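MsStt7d protein (Micromonas, PDB 4IX3) is a homolog of the state transition kinase Stt7 whose catalytic domain has the canonical protein kinase fold and probably phosphorylates proteins using ATP. Local coordinates at residues B[220-225]-B[321-326]; B[282-287]-B[314-319]; B[146-151]-B[182-187]. One frame throughout, in Å; residues are numbered along the deposited sequence.

Contact 1. Residues B[220-225]-B[321-326]; sequences ELYLLP and AERDAR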
ATOM      1  N   GLU B 220      17.075  11.453   2.564  1.00 18.98           N
ATOM      2  CA  GLU B 220      17.753  10.211   2.156  1.00 18.25           C
ATOM      3  C   GLU B 220      16.719   9.089   2.162  1.00 21.15           C
ATOM      4  O   GLU B 220      16.826   8.108   2.909  1.00 22.46           O
ATOM      5  CB  GLU B 220      18.922   9.852   3.060  1.00 20.16           C
ATOM      6  CG  GLU B 220      19.958  10.958   3.045  1.00 20.80           C
ATOM      7  CD  GLU B 220      21.154  10.706   3.941  1.00 25.83           C
ATOM      8  OE1 GLU B 220      21.319   9.569   4.454  1.00 26.09           O
ATOM      9  OE2 GLU B 220      21.895  11.695   4.154  1.00 30.00           O
ATOM     10  N   LEU B 221      15.784   9.192   1.220  1.00 21.72           N
ATOM     11  CA  LEU B 221      14.747   8.185   1.009  1.00 24.22           C
ATOM     12  C   LEU B 221      15.204   7.076   0.039  1.00 23.15           C
ATOM     13  O   LEU B 221      14.433   6.187  -0.324  1.00 31.55           O
ATOM     14  CB  LEU B 221      13.426   8.857   0.590  1.00 24.31           C
ATOM     15  CG  LEU B 221      12.977   9.930   1.577  1.00 27.77           C
ATOM     16  CD1 LEU B 221      11.726  10.568   0.984  1.00 30.17           C
ATOM     17  CD2 LEU B 221      12.777   9.414   3.000  1.00 29.06           C
ATOM     18  N   TYR B 222      16.466   7.098  -0.356  1.00 22.61           N
ATOM     19  CA  TYR B 222      17.040   6.196  -1.351  1.00 22.35           C
ATOM     20  C   TYR B 222      18.092   5.254  -0.743  1.00 22.84           C
ATOM     21  O   TYR B 222      18.626   5.526   0.341  1.00 21.28           O
ATOM     22  CB  TYR B 222      17.734   7.025  -2.445  1.00 25.62           C
ATOM     23  CG  TYR B 222      18.813   7.988  -1.909  1.00 23.46           C
ATOM     24  CD1 TYR B 222      20.100   7.526  -1.571  1.00 25.15           C
ATOM     25  CD2 TYR B 222      18.523   9.340  -1.702  1.00 23.14           C
ATOM     26  CE1 TYR B 222      21.059   8.384  -1.045  1.00 24.22           C
ATOM     27  CE2 TYR B 222      19.485  10.206  -1.191  1.00 21.23           C
ATOM     28  CZ  TYR B 222      20.735   9.724  -0.863  1.00 23.79           C
ATOM     29  OH  TYR B 222      21.635  10.648  -0.375  1.00 25.77           O
ATOM     30  N   LEU B 223      18.472   4.212  -1.482  1.00 23.76           N
ATOM     31  CA  LEU B 223      19.680   3.431  -1.218  1.00 22.63           C
ATOM     32  C   LEU B 223      20.847   3.945  -2.039  1.00 23.38           C
ATOM     33  O   LEU B 223      21.938   4.162  -1.502  1.00 23.36           O
ATOM     34  CB  LEU B 223      19.471   1.926  -1.445  1.00 20.85           C
ATOM     35  CG  LEU B 223      18.466   1.260  -0.507  1.00 19.71           C
ATOM     36  CD1 LEU B 223      18.430  -0.236  -0.750  1.00 18.58           C
ATOM     37  CD2 LEU B 223      18.806   1.526   0.957  1.00 18.45           C
ATOM     38  N   LEU B 224      20.616   4.238  -3.313  1.00 23.67           N
ATOM     39  CA  LEU B 224      21.650   4.841  -4.159  1.00 23.61           C
ATOM     40  C   LEU B 224      21.099   6.204  -4.541  1.00 29.27           C
ATOM     41  O   LEU B 224      19.901   6.307  -4.829  1.00 29.95           O
ATOM     42  CB  LEU B 224      21.818   4.060  -5.461  1.00 26.62           C
ATOM     43  CG  LEU B 224      22.450   2.686  -5.305  1.00 26.10           C
ATOM     44  CD1 LEU B 224      22.418   1.884  -6.603  1.00 26.86           C
ATOM     45  CD2 LEU B 224      23.851   2.784  -4.714  1.00 32.19           C
ATOM     46  N   PRO B 225      21.923   7.274  -4.430  1.00 29.01           N
ATOM     47  CA  PRO B 225      21.459   8.601  -4.814  1.00 33.56           C
ATOM     48  C   PRO B 225      21.241   8.686  -6.332  1.00 39.23           C
ATOM     49  O   PRO B 225      21.937   8.018  -7.110  1.00 37.69           O
ATOM     50  CB  PRO B 225      22.620   9.480  -4.366  1.00 38.79           C
ATOM     51  CG  PRO B 225      23.831   8.645  -4.631  1.00 34.78           C
ATOM     52  CD  PRO B 225      23.387   7.247  -4.242  1.00 29.51           C
ATOM     53  N   ALA B 321      24.642  12.874   9.961  1.00 15.20           N
ATOM     54  CA  ALA B 321      23.961  13.425   8.800  1.00 19.25           C
ATOM     55  C   ALA B 321      24.522  12.863   7.499  1.00 16.93           C
ATOM     56  O   ALA B 321      23.771  12.528   6.569  1.00 20.25           O
ATOM     57  CB  ALA B 321      24.073  14.942   8.827  1.00 22.17           C
ATOM     58  N   GLU B 322      25.847  12.707   7.437  1.00 17.39           N
ATOM     59  CA  GLU B 322      26.545  12.219   6.256  1.00 18.33           C
ATOM     60  C   GLU B 322      26.767  10.729   6.328  1.00 17.36           C
ATOM     61  O   GLU B 322      27.310  10.248   7.314  1.00 15.97           O
ATOM     62  CB  GLU B 322      27.885  12.944   6.105  1.00 21.82           C
ATOM     63  CG  GLU B 322      27.737  14.428   5.882  1.00 25.26           C
ATOM     64  CD  GLU B 322      27.128  14.738   4.536  1.00 31.37           C
ATOM     65  OE1 GLU B 322      27.342  13.919   3.608  1.00 34.22           O
ATOM     66  OE2 GLU B 322      26.494  15.818   4.412  1.00 44.79           O
ATOM     67  N   ARG B 323      26.400   9.992   5.278  1.00 16.25           N
ATOM     68  CA  ARG B 323      26.675   8.565   5.220  1.00 16.82           C
ATOM     69  C   ARG B 323      28.144   8.221   5.419  1.00 17.15           C
ATOM     70  O   ARG B 323      28.492   7.223   6.035  1.00 16.94           O
ATOM     71  CB  ARG B 323      26.144   7.950   3.921  1.00 19.14           C
ATOM     72  CG  ARG B 323      24.665   7.676   4.006  1.00 19.97           C
ATOM     73  CD  ARG B 323      24.247   6.861   2.799  1.00 19.41           C
ATOM     74  NE  ARG B 323      22.810   6.713   2.897  1.00 19.91           N
ATOM     75  CZ  ARG B 323      22.088   6.116   1.954  1.00 19.73           C
ATOM     76  NH1 ARG B 323      22.730   5.576   0.923  1.00 20.19           N
ATOM     77  NH2 ARG B 323      20.774   6.083   2.078  1.00 19.11           N
ATOM     78  N   ASP B 324      29.003   9.120   4.952  1.00 15.92           N
ATOM     79  CA  ASP B 324      30.437   8.875   5.040  1.00 19.27           C
ATOM     80  C   ASP B 324      30.970   8.944   6.461  1.00 17.36           C
ATOM     81  O   ASP B 324      32.079   8.484   6.697  1.00 20.44           O
ATOM     82  CB  ASP B 324      31.229   9.864   4.183  1.00 20.74           C
ATOM     83  CG  ASP B 324      31.191   9.492   2.716  1.00 24.65           C
ATOM     84  OD1 ASP B 324      30.651   8.406   2.394  1.00 29.00           O
ATOM     85  OD2 ASP B 324      31.679  10.263   1.881  1.00 27.87           O
ATOM     86  N   ALA B 325      30.180   9.526   7.358  1.00 17.30           N
ATOM     87  CA  ALA B 325      30.546   9.657   8.759  1.00 16.27           C
ATOM     88  C   ALA B 325      29.733   8.659   9.588  1.00 15.00           C
ATOM     89  O   ALA B 325      30.038   8.451  10.754  1.00 18.20           O
ATOM     90  CB  ALA B 325      30.260  11.097   9.217  1.00 18.08           C
ATOM     91  N   ARG B 326      28.676   8.052   9.035  1.00 14.47           N
ATOM     92  CA  ARG B 326      27.735   7.271   9.834  1.00 12.68           C
ATOM     93  C   ARG B 326      28.261   5.844  10.034  1.00 13.58           C
ATOM     94  O   ARG B 326      28.739   5.219   9.068  1.00 15.62           O
ATOM     95  CB  ARG B 326      26.388   7.233   9.091  1.00 14.22           C
ATOM     96  CG  ARG B 326      25.228   6.710   9.931  1.00 13.45           C
ATOM     97  CD  ARG B 326      23.920   6.711   9.133  1.00 12.43           C
ATOM     98  NE  ARG B 326      23.613   8.045   8.592  1.00 13.36           N
ATOM     99  CZ  ARG B 326      22.887   8.287   7.503  1.00 14.10           C
ATOM    100  NH1 ARG B 326      22.289   7.280   6.899  1.00 16.43           N
ATOM    101  NH2 ARG B 326      22.720   9.521   7.056  1.00 17.60           N
TER
HETATM  102  O   HOH W   1      20.178   7.282   4.798  1.00 22.32           O
HETATM  103  O   HOH W   2      24.656  11.137   3.258  1.00 27.03           O

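Contact 2. Residues B[282-287]-B[314-319]; sequences GYDVNA and LCQRLM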
ATOM      1  N   GLY B 282      21.501  20.635  13.564  1.00 27.49           N
ATOM      2  CA  GLY B 282      22.521  20.187  12.629  1.00 28.56           C
ATOM      3  C   GLY B 282      22.888  18.734  12.856  1.00 24.81           C
ATOM      4  O   GLY B 282      24.026  18.359  12.630  1.00 28.48           O
ATOM      5  N   TYR B 283      21.913  17.902  13.234  1.00 26.15           N
ATOM      6  CA  TYR B 283      22.150  16.471  13.475  1.00 23.62           C
ATOM      7  C   TYR B 283      23.318  16.212  14.425  1.00 23.17           C
ATOM      8  O   TYR B 283      24.158  15.326  14.188  1.00 22.74           O
ATOM      9  CB  TYR B 283      22.431  15.743  12.156  1.00 22.10           C
ATOM     10  CG  TYR B 283      21.379  15.979  11.109  1.00 24.98           C
ATOM     11  CD1 TYR B 283      20.219  15.193  11.050  1.00 22.13           C
ATOM     12  CD2 TYR B 283      21.560  16.989  10.153  1.00 27.85           C
ATOM     13  CE1 TYR B 283      19.280  15.438  10.035  1.00 26.09           C
ATOM     14  CE2 TYR B 283      20.639  17.220   9.160  1.00 27.02           C
ATOM     15  CZ  TYR B 283      19.496  16.455   9.103  1.00 27.65           C
ATOM     16  OH  TYR B 283      18.599  16.713   8.102  1.00 29.92           O
ATOM     17  N   ASP B 284      23.321  16.970  15.520  1.00 23.36           N
ATOM     18  CA  ASP B 284      24.427  17.015  16.458  1.00 24.17           C
ATOM     19  C   ASP B 284      23.774  16.730  17.804  1.00 23.66           C
ATOM     20  O   ASP B 284      23.013  17.546  18.361  1.00 25.27           O
ATOM     21  CB  ASP B 284      25.081  18.410  16.408  1.00 25.55           C
ATOM     22  CG  ASP B 284      26.231  18.580  17.391  1.00 28.81           C
ATOM     23  OD1 ASP B 284      26.274  17.917  18.443  1.00 31.16           O
ATOM     24  OD2 ASP B 284      27.065  19.477  17.148  1.00 40.10           O
ATOM     25  N   VAL B 285      24.022  15.526  18.291  1.00 24.35           N
ATOM     26  CA  VAL B 285      23.436  15.065  19.529  1.00 23.75           C
ATOM     27  C   VAL B 285      23.821  15.954  20.742  1.00 26.34           C
ATOM     28  O   VAL B 285      22.998  16.235  21.606  1.00 26.53           O
ATOM     29  CB  VAL B 285      23.825  13.577  19.675  1.00 25.33           C
ATOM     30  CG1 VAL B 285      23.876  13.099  21.105  1.00 31.71           C
ATOM     31  CG2 VAL B 285      22.980  12.665  18.804  1.00 21.79           C
ATOM     32  N   ASN B 286      25.069  16.418  20.811  1.00 25.14           N
ATOM     33  CA  ASN B 286      25.494  17.291  21.910  1.00 25.86           C
ATOM     34  C   ASN B 286      24.860  18.659  21.853  1.00 26.71           C
ATOM     35  O   ASN B 286      24.467  19.207  22.888  1.00 28.34           O
ATOM     36  CB  ASN B 286      27.013  17.361  21.967  1.00 26.64           C
ATOM     37  CG  ASN B 286      27.615  16.045  22.431  1.00 27.26           C
ATOM     38  OD1 ASN B 286      26.936  15.211  23.048  1.00 31.20           O
ATOM     39  ND2 ASN B 286      28.887  15.847  22.141  1.00 30.52           N
ATOM     40  N   ALA B 287      24.578  19.102  20.630  1.00 26.49           N
ATOM     41  CA  ALA B 287      23.825  20.343  20.455  1.00 26.05           C
ATOM     42  C   ALA B 287      22.361  20.163  20.851  1.00 26.74           C
ATOM     43  O   ALA B 287      21.770  21.035  21.490  1.00 32.76           O
ATOM     44  CB  ALA B 287      23.972  20.872  19.053  1.00 27.51           C
ATOM     45  N   LEU B 314      26.337   6.558  20.806  1.00 12.64           N
ATOM     46  CA  LEU B 314      26.021   5.516  19.812  1.00 12.44           C
ATOM     47  C   LEU B 314      24.915   5.991  18.873  1.00 12.16           C
ATOM     48  O   LEU B 314      24.957   5.771  17.659  1.00 13.16           O
ATOM     49  CB  LEU B 314      25.605   4.210  20.510  1.00 13.17           C
ATOM     50  CG  LEU B 314      25.167   3.086  19.568  1.00 12.21           C
ATOM     51  CD1 LEU B 314      26.187   2.773  18.469  1.00 13.25           C
ATOM     52  CD2 LEU B 314      24.778   1.839  20.371  1.00 13.87           C
ATOM     53  N   CYS B 315      23.914   6.648  19.423  1.00 12.95           N
ATOM     54  CA  CYS B 315      22.901   7.309  18.588  0.50 13.00           C
ATOM     55  C   CYS B 315      23.567   8.265  17.605  1.00 13.24           C
ATOM     56  O   CYS B 315      23.231   8.260  16.428  1.00 14.06           O
ATOM     57  CB  CYS B 315      21.851   8.068  19.409  0.50 13.66           C
ATOM     58  SG  CYS B 315      20.655   7.013  20.239  0.50 12.20           S
ATOM     59  N   GLN B 316      24.500   9.109  18.057  1.00 13.99           N
ATOM     60  CA  GLN B 316      25.186  10.032  17.156  1.00 14.00           C
ATOM     61  C   GLN B 316      25.886   9.257  16.030  1.00 12.06           C
ATOM     62  O   GLN B 316      25.836   9.643  14.851  1.00 13.88           O
ATOM     63  CB  GLN B 316      26.228  10.888  17.896  1.00 15.81           C
ATOM     64  CG  GLN B 316      27.027  11.794  16.943  1.00 17.54           C
ATOM     65  CD  GLN B 316      26.139  12.856  16.334  1.00 19.63           C
ATOM     66  OE1 GLN B 316      25.501  12.662  15.284  1.00 21.96           O
ATOM     67  NE2 GLN B 316      26.055  13.982  17.015  1.00 19.09           N
ATOM     68  N   ARG B 317      26.540   8.150  16.383  1.00 12.40           N
ATOM     69  CA  ARG B 317      27.234   7.338  15.370  1.00 13.59           C
ATOM     70  C   ARG B 317      26.286   6.761  14.318  1.00 12.38           C
ATOM     71  O   ARG B 317      26.578   6.805  13.131  1.00 13.04           O
ATOM     72  CB  ARG B 317      27.955   6.132  16.027  1.00 13.59           C
ATOM     73  CG  ARG B 317      29.059   6.468  17.040  1.00 16.49           C
ATOM     74  CD  ARG B 317      30.136   7.155  16.269  1.00 15.81           C
ATOM     75  NE  ARG B 317      30.699   6.263  15.229  1.00 16.50           N
ATOM     76  CZ  ARG B 317      30.737   6.554  13.928  1.00 17.98           C
ATOM     77  NH1 ARG B 317      30.331   7.738  13.469  1.00 16.68           N
ATOM     78  NH2 ARG B 317      31.235   5.670  13.071  1.00 19.21           N
ATOM     79  N   LEU B 318      25.154   6.242  14.775  1.00 11.66           N
ATOM     80  CA  LEU B 318      24.192   5.643  13.859  1.00 11.22           C
ATOM     81  C   LEU B 318      23.418   6.691  13.055  1.00 12.48           C
ATOM     82  O   LEU B 318      22.774   6.336  12.059  1.00 13.01           O
ATOM     83  CB  LEU B 318      23.185   4.812  14.680  1.00 12.06           C
ATOM     84  CG  LEU B 318      23.746   3.476  15.255  1.00 11.54           C
ATOM     85  CD1 LEU B 318      22.776   2.863  16.224  1.00 12.93           C
ATOM     86  CD2 LEU B 318      24.048   2.483  14.109  1.00 13.96           C
ATOM     87  N   MET B 319      23.420   7.943  13.513  1.00 12.27           N
ATOM     88  CA  MET B 319      22.560   8.989  12.946  1.00 12.09           C
ATOM     89  C   MET B 319      23.358  10.199  12.465  1.00 13.15           C
ATOM     90  O   MET B 319      22.823  11.328  12.400  1.00 15.57           O
ATOM     91  CB  MET B 319      21.444   9.333  13.927  1.00 12.26           C
ATOM     92  CG  MET B 319      20.632   8.093  14.331  1.00 13.88           C
ATOM     93  SD  MET B 319      19.208   8.422  15.355  1.00 14.38           S
ATOM     94  CE  MET B 319      18.093   9.039  14.087  1.00 18.35           C
TER

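Contact 3. Residues B[146-151]-B[182-187]; sequences KKAMRE and GVLKLI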
ATOM      1  N   LYS B 146      20.091  -2.092  25.429  1.00 10.77           N
ATOM      2  CA  LYS B 146      21.337  -2.821  25.219  1.00 11.85           C
ATOM      3  C   LYS B 146      21.113  -4.193  24.572  1.00 11.34           C
ATOM      4  O   LYS B 146      21.769  -4.547  23.577  1.00 12.02           O
ATOM      5  CB  LYS B 146      22.011  -2.983  26.582  1.00 13.35           C
ATOM      6  CG  LYS B 146      22.663  -1.717  27.092  1.00 18.37           C
ATOM      7  CD  LYS B 146      23.412  -1.922  28.406  1.00 20.61           C
ATOM      8  CE  LYS B 146      24.168  -3.237  28.313  1.00 20.00           C
ATOM      9  NZ  LYS B 146      25.590  -3.342  28.798  1.00 37.53           N
ATOM     10  N   LYS B 147      20.148  -4.925  25.114  1.00 10.32           N
ATOM     11  CA  LYS B 147      19.916  -6.265  24.596  1.00 11.27           C
ATOM     12  C   LYS B 147      19.364  -6.227  23.170  1.00 10.30           C
ATOM     13  O   LYS B 147      19.815  -6.945  22.268  1.00 11.34           O
ATOM     14  CB  LYS B 147      19.014  -7.060  25.521  1.00 11.43           C
ATOM     15  CG  LYS B 147      18.822  -8.519  25.087  1.00 12.45           C
ATOM     16  CD  LYS B 147      17.916  -9.280  26.070  1.00 13.58           C
ATOM     17  CE  LYS B 147      17.972 -10.802  25.964  1.00 12.82           C
ATOM     18  NZ  LYS B 147      17.402 -11.254  24.656  1.00 13.54           N
ATOM     19  N   ALA B 148      18.336  -5.395  22.955  1.00 10.30           N
ATOM     20  CA  ALA B 148      17.690  -5.316  21.643  1.00  9.65           C
ATOM     21  C   ALA B 148      18.657  -4.801  20.602  1.00 10.41           C
ATOM     22  O   ALA B 148      18.685  -5.295  19.472  1.00 10.20           O
ATOM     23  CB  ALA B 148      16.480  -4.401  21.698  1.00 11.18           C
ATOM     24  N   MET B 149      19.416  -3.740  20.913  1.00  9.64           N
ATOM     25  CA  MET B 149      20.309  -3.169  19.939  1.00  9.85           C
ATOM     26  C   MET B 149      21.445  -4.125  19.593  1.00  9.82           C
ATOM     27  O   MET B 149      21.890  -4.154  18.441  1.00 10.12           O
ATOM     28  CB  MET B 149      20.798  -1.773  20.338  1.00 10.25           C
ATOM     29  CG  MET B 149      19.736  -0.684  20.323  1.00 10.85           C
ATOM     30  SD  MET B 149      18.880  -0.473  18.734  1.00 11.95           S
ATOM     31  CE  MET B 149      20.278   0.047  17.738  1.00 16.14           C
ATOM     32  N   ARG B 150      21.935  -4.875  20.575  1.00 10.13           N
ATOM     33  CA  ARG B 150      23.013  -5.807  20.247  1.00 10.62           C
ATOM     34  C   ARG B 150      22.463  -6.839  19.252  1.00  9.46           C
ATOM     35  O   ARG B 150      23.169  -7.180  18.278  1.00 10.20           O
ATOM     36  CB  ARG B 150      23.489  -6.497  21.542  1.00 12.58           C
ATOM     37  CG  ARG B 150      24.698  -7.404  21.343  1.00 15.62           C
ATOM     38  CD  ARG B 150      25.094  -8.129  22.621  1.00 19.81           C
ATOM     39  NE  ARG B 150      25.619  -7.221  23.641  1.00 27.22           N
ATOM     40  CZ  ARG B 150      24.978  -6.876  24.750  1.00 25.20           C
ATOM     41  NH1 ARG B 150      23.760  -7.369  24.983  1.00 25.55           N
ATOM     42  NH2 ARG B 150      25.592  -6.099  25.652  1.00 26.33           N
ATOM     43  N   GLU B 151      21.234  -7.318  19.502  1.00  9.97           N
ATOM     44  CA  GLU B 151      20.645  -8.313  18.581  1.00 10.23           C
ATOM     45  C   GLU B 151      20.333  -7.723  17.205  1.00  9.75           C
ATOM     46  O   GLU B 151      20.646  -8.309  16.161  1.00 11.28           O
ATOM     47  CB  GLU B 151      19.395  -8.894  19.232  1.00 10.89           C
ATOM     48  CG  GLU B 151      19.767  -9.721  20.450  1.00 11.66           C
ATOM     49  CD  GLU B 151      18.604 -10.078  21.340  1.00 12.09           C
ATOM     50  OE1 GLU B 151      18.857 -10.726  22.403  1.00 14.30           O
ATOM     51  OE2 GLU B 151      17.421  -9.700  21.063  1.00 12.46           O
ATOM     52  N   GLY B 182      13.496 -15.335  23.262  1.00 12.72           N
ATOM     53  CA  GLY B 182      13.153 -13.905  23.295  1.00 13.54           C
ATOM     54  C   GLY B 182      13.981 -13.052  22.352  1.00 10.37           C
ATOM     55  O   GLY B 182      13.743 -11.842  22.267  1.00 12.11           O
ATOM     56  N   VAL B 183      14.940 -13.614  21.638  1.00 10.86           N
ATOM     57  CA  VAL B 183      15.846 -12.856  20.797  1.00 11.16           C
ATOM     58  C   VAL B 183      15.019 -12.129  19.718  1.00 10.56           C
ATOM     59  O   VAL B 183      14.032 -12.685  19.196  1.00 11.98           O
ATOM     60  CB  VAL B 183      16.889 -13.798  20.110  1.00 12.16           C
ATOM     61  CG1 VAL B 183      16.268 -14.716  19.048  1.00 13.92           C
ATOM     62  CG2 VAL B 183      18.051 -13.027  19.558  1.00 12.80           C
ATOM     63  N   LEU B 184      15.451 -10.944  19.331  1.00  9.05           N
ATOM     64  CA  LEU B 184      14.692 -10.216  18.298  1.00 10.02           C
ATOM     65  C   LEU B 184      14.967 -10.785  16.925  1.00 10.21           C
ATOM     66  O   LEU B 184      16.116 -11.065  16.578  1.00 10.81           O
ATOM     67  CB  LEU B 184      15.104  -8.743  18.287  1.00 11.22           C
ATOM     68  CG  LEU B 184      14.744  -7.906  19.533  1.00 11.25           C
ATOM     69  CD1 LEU B 184      14.888  -6.427  19.218  1.00 12.96           C
ATOM     70  CD2 LEU B 184      13.393  -8.270  20.125  1.00 14.13           C
ATOM     71  N   LYS B 185      13.896 -10.926  16.155  1.00 10.09           N
ATOM     72  CA  LYS B 185      14.005 -11.240  14.724  1.00  9.77           C
ATOM     73  C   LYS B 185      13.325 -10.136  13.894  1.00  7.87           C
ATOM     74  O   LYS B 185      12.281  -9.614  14.298  1.00 10.38           O
ATOM     75  CB  LYS B 185      13.381 -12.604  14.400  1.00 10.41           C
ATOM     76  CG  LYS B 185      14.116 -13.805  15.066  1.00 12.25           C
ATOM     77  CD  LYS B 185      13.473 -15.115  14.693  1.00 13.09           C
ATOM     78  CE  LYS B 185      14.229 -16.276  15.329  1.00 15.06           C
ATOM     79  NZ  LYS B 185      13.617 -17.580  14.905  1.00 16.31           N
ATOM     80  N   LEU B 186      13.916  -9.844  12.755  1.00  9.19           N
ATOM     81  CA  LEU B 186      13.295  -8.931  11.758  1.00  9.79           C
ATOM     82  C   LEU B 186      12.198  -9.670  11.001  1.00  9.40           C
ATOM     83  O   LEU B 186      12.335 -10.859  10.708  1.00 11.64           O
ATOM     84  CB  LEU B 186      14.350  -8.427  10.789  1.00 10.36           C
ATOM     85  CG  LEU B 186      15.256  -7.340  11.438  1.00 10.77           C
ATOM     86  CD1 LEU B 186      16.592  -7.283  10.734  1.00 13.28           C
ATOM     87  CD2 LEU B 186      14.621  -5.967  11.388  1.00 11.98           C
ATOM     88  N   ILE B 187      11.173  -8.942  10.596  1.00 10.43           N
ATOM     89  CA  ILE B 187      10.286  -9.423   9.560  1.00  9.47           C
ATOM     90  C   ILE B 187      10.346  -8.439   8.394  1.00  9.79           C
ATOM     91  O   ILE B 187      10.918  -7.339   8.499  1.00 11.26           O
ATOM     92  CB  ILE B 187       8.837  -9.557  10.017  1.00 11.44           C
ATOM     93  CG1 ILE B 187       8.272  -8.224  10.520  1.00 12.80           C
ATOM     94  CG2 ILE B 187       8.732 -10.635  11.102  1.00 17.45           C
ATOM     95  CD1 ILE B 187       6.742  -8.174  10.484  1.00 18.77           C
TER
HETATM   96  O   HOH W   3      15.488  -9.797  22.993  1.00 12.41           O

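Contact 1. Residues B[220-225]-B[321-326]
Glu-220 and Arg-323 make the closest backbone approach, yet their CA atoms stay 9.6 Å apart, so long side chains bridge two irregular loops. The extended Glu-220 chain reaches out to Arg-326, and the two side chains overlap head to tail. NH2 of Arg-326 bonds OE1 of Glu-220 at 3.0 Å, on the syn side of the carboxylate. The bond is nearly straight, 165° at the hydrogen, with OE1 close to the guanidinium plane and the two planar groups only 21° apart. A bend at the third torsion (-56°) turns the Arg-326 guanidinium toward the carboxylate, while Glu-320 O takes the NE hydrogen. NE of Arg-323 makes a second, longer salt bridge to the same Glu-220 OE1, at 3.6 Å. Water 1 joins all three charged residues, donating to Glu-220 OE1 at 2.6 Å and accepting from NH2 of Arg-323 and NH1 of Arg-326. Lys-217 pairs with the other carboxylate oxygen, OE2, and this surplus of positive groups would probably keep the buried glutamate ionised. Beyond NE, the straight Arg-323 chain delivers its two terminal nitrogens to successive carbonyls: NH2 to Tyr-222 O at 2.8 Å, and NH1 to Leu-223 O at 2.9 Å. His-243 O also accepts from NH1, and CE1 of Tyr-222 lies over one guanidinium face, toward its rim. Glu-220 probably corresponds to the glutamate of the APE motif, which ends the activation segment of protein kinases, and Arg-326, in the loop between helices 302-318 and 329-332, to its arginine partner. The pair then matches the buried ion pair of the kinase C-lobe, here widened into a network by Arg-323.

Contact 2. Residues B[282-287]-B[314-319]
Gln-316 leaves its helix with CG anti to the backbone N (chi1 176°) and then bends at the second torsion (67°), which carries its amide to the turn of Tyr-283, Asp-284 and Val-285. Val-285 answers with CG1 anti to its own N, leaving CG2 beside that N and facing the helix. The two side chains lie antiparallel, side by side, CG2 of Val-285 resting 3.8 Å from CB of Gln-316. Backbones come close here too: the CA atoms of Val-285 and Gln-316 are 5.8 Å apart. The amide of Gln-316 sits between two backbone polar groups, the carbonyl of Tyr-283 and the N-H of Val-285, and it is probably modelled turned over. Asp-284 is the N-cap of helix 285-291, and its OD1 accepts from Ala-287 N at 3.0 Å, the donor standing above the carboxylate plane. Two residues earlier, Gly-282, with positive phi, is the C-prime residue of a Schellman motif closing helix 268-280, so one short turn ends a helix and starts the next. Between them, Tyr-283 CB comes to 4.4 Å from Met-319 O, while this carbonyl accepts a hydrogen bond from Tyr-278 OH. Tyr-278 and Trp-312 also pack on Val-285, and Met-319 fits against Leu-275, Trp-251 and Leu-258, joining the turn and the end of helix 302-318 to the C-lobe helices. Chemically the contact combines aliphatic packing with a primary amide set between a carbonyl and an N-H, near Tyr-278 OH. Having both a donor and an acceptor, such a group could in principle answer either backbone partner, but its orientation is uncertain, so no bond is assigned.

Contact 3. Residues B[146-151]-B[182-187]
Lys-147 heads the contact: its long chain runs beside the helix to put NZ on OE1 of Glu-151, one turn on, a 2.7 Å salt bridge using the syn lone pair. NZ also donates to Met-134 O and to water 3, which in turn donates to Gly-182 O and to Glu-151 OE2. Ala-148 follows, its CB packed 3.6 Å from CD1 of Leu-184, with Leu-260 of helix 246-261 on the same alanine. Segment 146-151 crosses strand 183-186 at -44°, the axes 8.1 Å apart at the closest; these belong to the kinase C-lobe's αE helix and the β8 strand, which pairs with strand 174-177 and leads to the magnesium-binding Asp-188. Glu-151 carries the rest. Its chain, extended beyond CG, passes at a slant over Val-183, CD lying 3.5 Å from CG2 of that valine. OE2 then accepts from Leu-184 N at 2.9 Å, the donor approaching from above the carboxylate plane (50° out of it). An alanine here would remove the carboxylate, and is likely to leave Leu-184 N without this acceptor, Lys-147 without its counter-charge and the helix less firmly joined to the strand.

In the fold
From the N terminus, contact 3 comes first, bringing strand 183-186 against helix 141-161 and closing a loop that holds the magnesium-binding Asp-168 and strand 174-177. It is complete before contact 1 opens at 220-225. Contact 1 closes a much longer, largely helical loop of 95 residues, tying the segment before helix 236-243 to the one after helix 302-318. Contact 2 is nested inside it, its 26-residue loop joining the start of helix 285-291 to the end of helix 302-318. Contacts 1 and 2 touch, with Ala-321 CB against the Tyr-283 ring, and Met-149 of contact 3 packs on Leu-318 of contact 2. Contacts 1 and 3 stay about 11 Å apart at their nearest atoms.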